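Cif (Cell cycle inhibiting factor) (Escherichia coli, PDB 3EFY) deamidates a glutamine of the host protein NEDD8, which shuts down cullin-RING ubiquitin ligases and halts the host cell cycle (here its C-terminal part). Local coordinates at residues V70-P73 / C79-A82; A16-F21 / S54-V59. One frame throughout, in Å; residues are numbered along the deposited sequence.

Interaction 1: residues V70-P73 / C79-A82; sequences VDIP and CRPA
Strands 66-72 and 81-85 run antiparallel here at the turn end of their hairpin, with the CA atoms of I72 and A82 4.7 Å apart and D71 O facing A82 CA at 3.1 Å in a bent CA-H...O contact; D71 pairs with F83 through the backbone. The main polar hold between the segments comes from R80. Its extended side chain, with CG trans to the backbone N (chi1 -165°), reaches back across the hairpin and grips P73 O side-on through two hydrogen bonds: NH2 at 2.9 Å, the straighter (159° at the hydrogen), and NE at 3.2 Å, more bent (142°). That oxygen lies in the guanidinium plane; NE approaches nearly along the C=O axis, while NH2 comes from above the carbonyl plane. A water donates to P73 O as well and also to P81 O, 2.7 Å from each, so three donors converge on one carbonyl. I72 lays CG2 over a face of the guanidinium, 3.4 Å from R80 NE, the two side chains crossing at about a right angle. Deeper in the hairpin, V70 CG1 packs on A82 CB at 3.8 Å. R80 NH1 continues to P50 O, and M49 of the same loop covers I72 and R80. Strand 54-61 flanks the far edge of 66-72, while A82 pairs with I111 of strand 111-112, leaving this hairpin in the interior of the sheet.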
# COMPACT_ATOMS: atom_id res chain seq x y z
N VAL A 70 10.17 12.00 8.10
CA VAL A 70 10.55 13.37 7.73
C VAL A 70 10.66 13.39 6.21
O VAL A 70 11.38 12.57 5.61
CB VAL A 70 11.83 13.76 8.36
CG1 VAL A 70 12.22 15.21 7.91
CG2 VAL A 70 11.72 13.71 9.89
N ASP A 71 9.85 14.25 5.61
CA ASP A 71 9.74 14.41 4.14
C ASP A 71 10.59 15.66 3.84
O ASP A 71 10.30 16.76 4.38
CB ASP A 71 8.26 14.55 3.79
CG ASP A 71 7.99 14.85 2.31
OD1 ASP A 71 8.96 14.99 1.53
OD2 ASP A 71 6.79 14.93 1.93
N ILE A 72 11.59 15.49 2.95
CA ILE A 72 12.50 16.54 2.55
C ILE A 72 12.31 16.84 1.04
O ILE A 72 12.93 16.20 0.21
CB ILE A 72 13.96 16.20 2.86
CG1 ILE A 72 14.15 15.80 4.34
CG2 ILE A 72 14.89 17.39 2.52
CD1 ILE A 72 15.43 15.06 4.59
N PRO A 73 11.45 17.80 0.71
CA PRO A 73 11.28 18.09 -0.72
C PRO A 73 12.53 18.69 -1.35
O PRO A 73 13.48 19.08 -0.66
CB PRO A 73 10.16 19.12 -0.73
CG PRO A 73 9.37 18.81 0.54
CD PRO A 73 10.42 18.50 1.52
N CYS A 79 18.55 26.53 5.32
CA CYS A 79 17.20 26.51 5.92
C CYS A 79 16.21 25.70 5.07
O CYS A 79 15.06 26.11 4.81
CB CYS A 79 16.67 27.93 6.17
SG CYS A 79 17.74 28.87 7.35
N ARG A 80 16.66 24.51 4.68
CA ARG A 80 15.85 23.62 3.88
C ARG A 80 14.58 23.21 4.62
O ARG A 80 14.67 22.80 5.77
CB ARG A 80 16.63 22.37 3.55
CG ARG A 80 16.00 21.59 2.44
CD ARG A 80 16.94 20.66 1.74
NE ARG A 80 16.31 19.89 0.69
CZ ARG A 80 16.97 19.13 -0.20
NH1 ARG A 80 18.29 19.05 -0.18
NH2 ARG A 80 16.32 18.45 -1.10
N PRO A 81 13.41 23.33 3.98
CA PRO A 81 12.17 22.90 4.65
C PRO A 81 12.00 21.37 4.70
O PRO A 81 12.58 20.62 3.92
CB PRO A 81 11.06 23.51 3.82
CG PRO A 81 11.74 24.35 2.77
CD PRO A 81 13.16 24.06 2.73
N ALA A 82 11.18 20.93 5.65
CA ALA A 82 10.80 19.52 5.72
C ALA A 82 9.39 19.43 6.29
O ALA A 82 8.88 20.42 6.83
CB ALA A 82 11.79 18.79 6.61
O HOH W 1 13.02 20.95 1.27

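Interaction 2: residues A16-F21 / S54-V59; sequences AIMKLF and SFVLRV
R58, whose CB rests 3.9 Å from M18 SD, sends its NE to a hydrogen bond with N15 OD1, just ahead of the helical segment, and its NH2 is also hydrogen-bonded close by. The contact itself is made of apolar packing. The helix lies over the strand nearly antiparallel, at 165°, with the axes of the two short segments 9.6 Å apart. M18 carries most of the contact: bends at chi2 (-63°) and chi3 turn its thioether across the strand, so that SD meets V56 CG2 at 3.7 Å and CE sits 4.0 Å from both V56 CG1 and R58 CB. One turn further on, F21 brings its CB to within 4.1 Å of V56 CG1, and V56 CG2 lies over one face of the F21 ring. V56 is therefore wedged between methionine and phenylalanine. I69 of strand 66-72 touches M18 and V56, and Y166 meets the F21 ring edge-to-face. Sulfur, methyl and ring packing thus sets the helix on the sheet without directional bonds between the two segments, while N15 helps fix the rotation of the R58 side chain, about 7 Å from that of C10, the probable catalytic cysteine.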
# COMPACT_ATOMS: atom_id res chain seq x y z
N ALA A 16 3.83 2.25 6.42
CA ALA A 16 2.84 2.43 5.41
C ALA A 16 3.08 3.72 4.60
O ALA A 16 2.84 3.75 3.41
CB ALA A 16 1.46 2.44 6.03
N ILE A 17 3.50 4.76 5.27
CA ILE A 17 3.86 6.01 4.63
C ILE A 17 5.07 5.83 3.71
O ILE A 17 5.06 6.32 2.55
CB ILE A 17 4.11 7.13 5.63
CG1 ILE A 17 2.85 7.47 6.42
CG2 ILE A 17 4.62 8.39 4.88
CD1 ILE A 17 3.11 8.29 7.63
N MET A 18 6.08 5.07 4.14
CA MET A 18 7.20 4.75 3.25
C MET A 18 6.71 4.05 1.98
O MET A 18 7.17 4.37 0.88
CB MET A 18 8.26 3.91 3.96
CG MET A 18 8.92 4.63 5.11
SD MET A 18 9.86 6.10 4.66
CE MET A 18 11.39 5.34 4.02
N LYS A 19 5.77 3.11 2.12
CA LYS A 19 5.23 2.40 0.94
C LYS A 19 4.52 3.40 -0.01
O LYS A 19 4.66 3.33 -1.24
CB LYS A 19 4.26 1.30 1.35
CG LYS A 19 4.93 0.16 2.10
CD LYS A 19 3.92 -0.95 2.42
CE LYS A 19 4.57 -2.12 3.21
NZ LYS A 19 3.51 -3.06 3.77
N LEU A 20 3.78 4.34 0.57
CA LEU A 20 3.11 5.37 -0.24
C LEU A 20 4.09 6.18 -1.05
O LEU A 20 3.84 6.51 -2.22
CB LEU A 20 2.25 6.31 0.63
CG LEU A 20 0.95 5.65 1.11
CD1 LEU A 20 0.27 6.57 2.12
CD2 LEU A 20 -0.03 5.35 -0.04
N PHE A 21 5.21 6.55 -0.44
CA PHE A 21 6.21 7.34 -1.18
C PHE A 21 6.98 6.56 -2.22
O PHE A 21 7.37 7.13 -3.23
CB PHE A 21 7.20 8.00 -0.23
CG PHE A 21 6.68 9.31 0.35
CD1 PHE A 21 6.92 10.53 -0.25
CD2 PHE A 21 5.88 9.32 1.48
CE1 PHE A 21 6.40 11.71 0.27
CE2 PHE A 21 5.38 10.49 1.98
CZ PHE A 21 5.62 11.69 1.38
N SER A 54 14.18 15.00 -3.98
CA SER A 54 13.38 14.89 -2.77
C SER A 54 13.64 13.55 -2.07
O SER A 54 13.88 12.53 -2.73
CB SER A 54 11.92 15.06 -3.10
OG SER A 54 11.50 14.24 -4.15
N PHE A 55 13.55 13.55 -0.74
CA PHE A 55 13.88 12.35 0.04
C PHE A 55 12.89 12.16 1.15
O PHE A 55 12.29 13.11 1.65
CB PHE A 55 15.25 12.50 0.70
CG PHE A 55 16.38 12.60 -0.28
CD1 PHE A 55 17.07 11.47 -0.67
CD2 PHE A 55 16.75 13.84 -0.80
CE1 PHE A 55 18.14 11.55 -1.60
CE2 PHE A 55 17.79 13.95 -1.70
CZ PHE A 55 18.49 12.80 -2.11
N VAL A 56 12.71 10.90 1.52
CA VAL A 56 11.93 10.56 2.71
C VAL A 56 12.82 9.82 3.70
O VAL A 56 13.60 8.93 3.30
CB VAL A 56 10.66 9.79 2.29
CG1 VAL A 56 10.91 8.47 1.50
CG2 VAL A 56 9.82 9.57 3.47
N LEU A 57 12.72 10.19 4.96
CA LEU A 57 13.51 9.68 6.04
C LEU A 57 12.61 9.01 7.07
O LEU A 57 11.73 9.68 7.68
CB LEU A 57 14.29 10.81 6.70
CG LEU A 57 15.16 10.52 7.88
CD1 LEU A 57 16.43 9.71 7.47
CD2 LEU A 57 15.61 11.85 8.54
N ARG A 58 12.83 7.70 7.26
CA ARG A 58 12.11 6.99 8.34
C ARG A 58 12.97 7.00 9.59
O ARG A 58 14.14 6.61 9.54
CB ARG A 58 11.80 5.54 7.95
CG ARG A 58 10.87 4.89 8.97
CD ARG A 58 10.89 3.39 8.79
NE ARG A 58 9.91 2.70 9.63
CZ ARG A 58 9.99 2.54 10.95
NH1 ARG A 58 10.99 3.05 11.64
NH2 ARG A 58 9.03 1.88 11.60
N VAL A 59 12.42 7.51 10.69
CA VAL A 59 13.11 7.61 11.94
C VAL A 59 12.59 6.62 12.98
O VAL A 59 11.41 6.63 13.30
CB VAL A 59 12.94 9.02 12.58
CG1 VAL A 59 13.82 9.14 13.82
CG2 VAL A 59 13.26 10.13 11.51

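In the fold
From the N terminus, the chain leaves helix 10-22, passes through helix 39-47 and enters strand 54-61; interaction 2 closes this loop of 32 residues by setting the helix on the sheet. Strand 66-72 follows directly, and interaction 1 then closes the short five-residue turn to strand 81-85. The two contacts therefore stand in series, neither enclosing nor crossing the other. They meet where strands 54-61 and 66-72 pair through probable hydrogen bonds: V70 O lies 2.8 Å from L57 N, and I72 N is equally close to F55 O. Between them they join the helix that starts with C10 to three consecutive strands of the antiparallel sheet, all within the Cif family region.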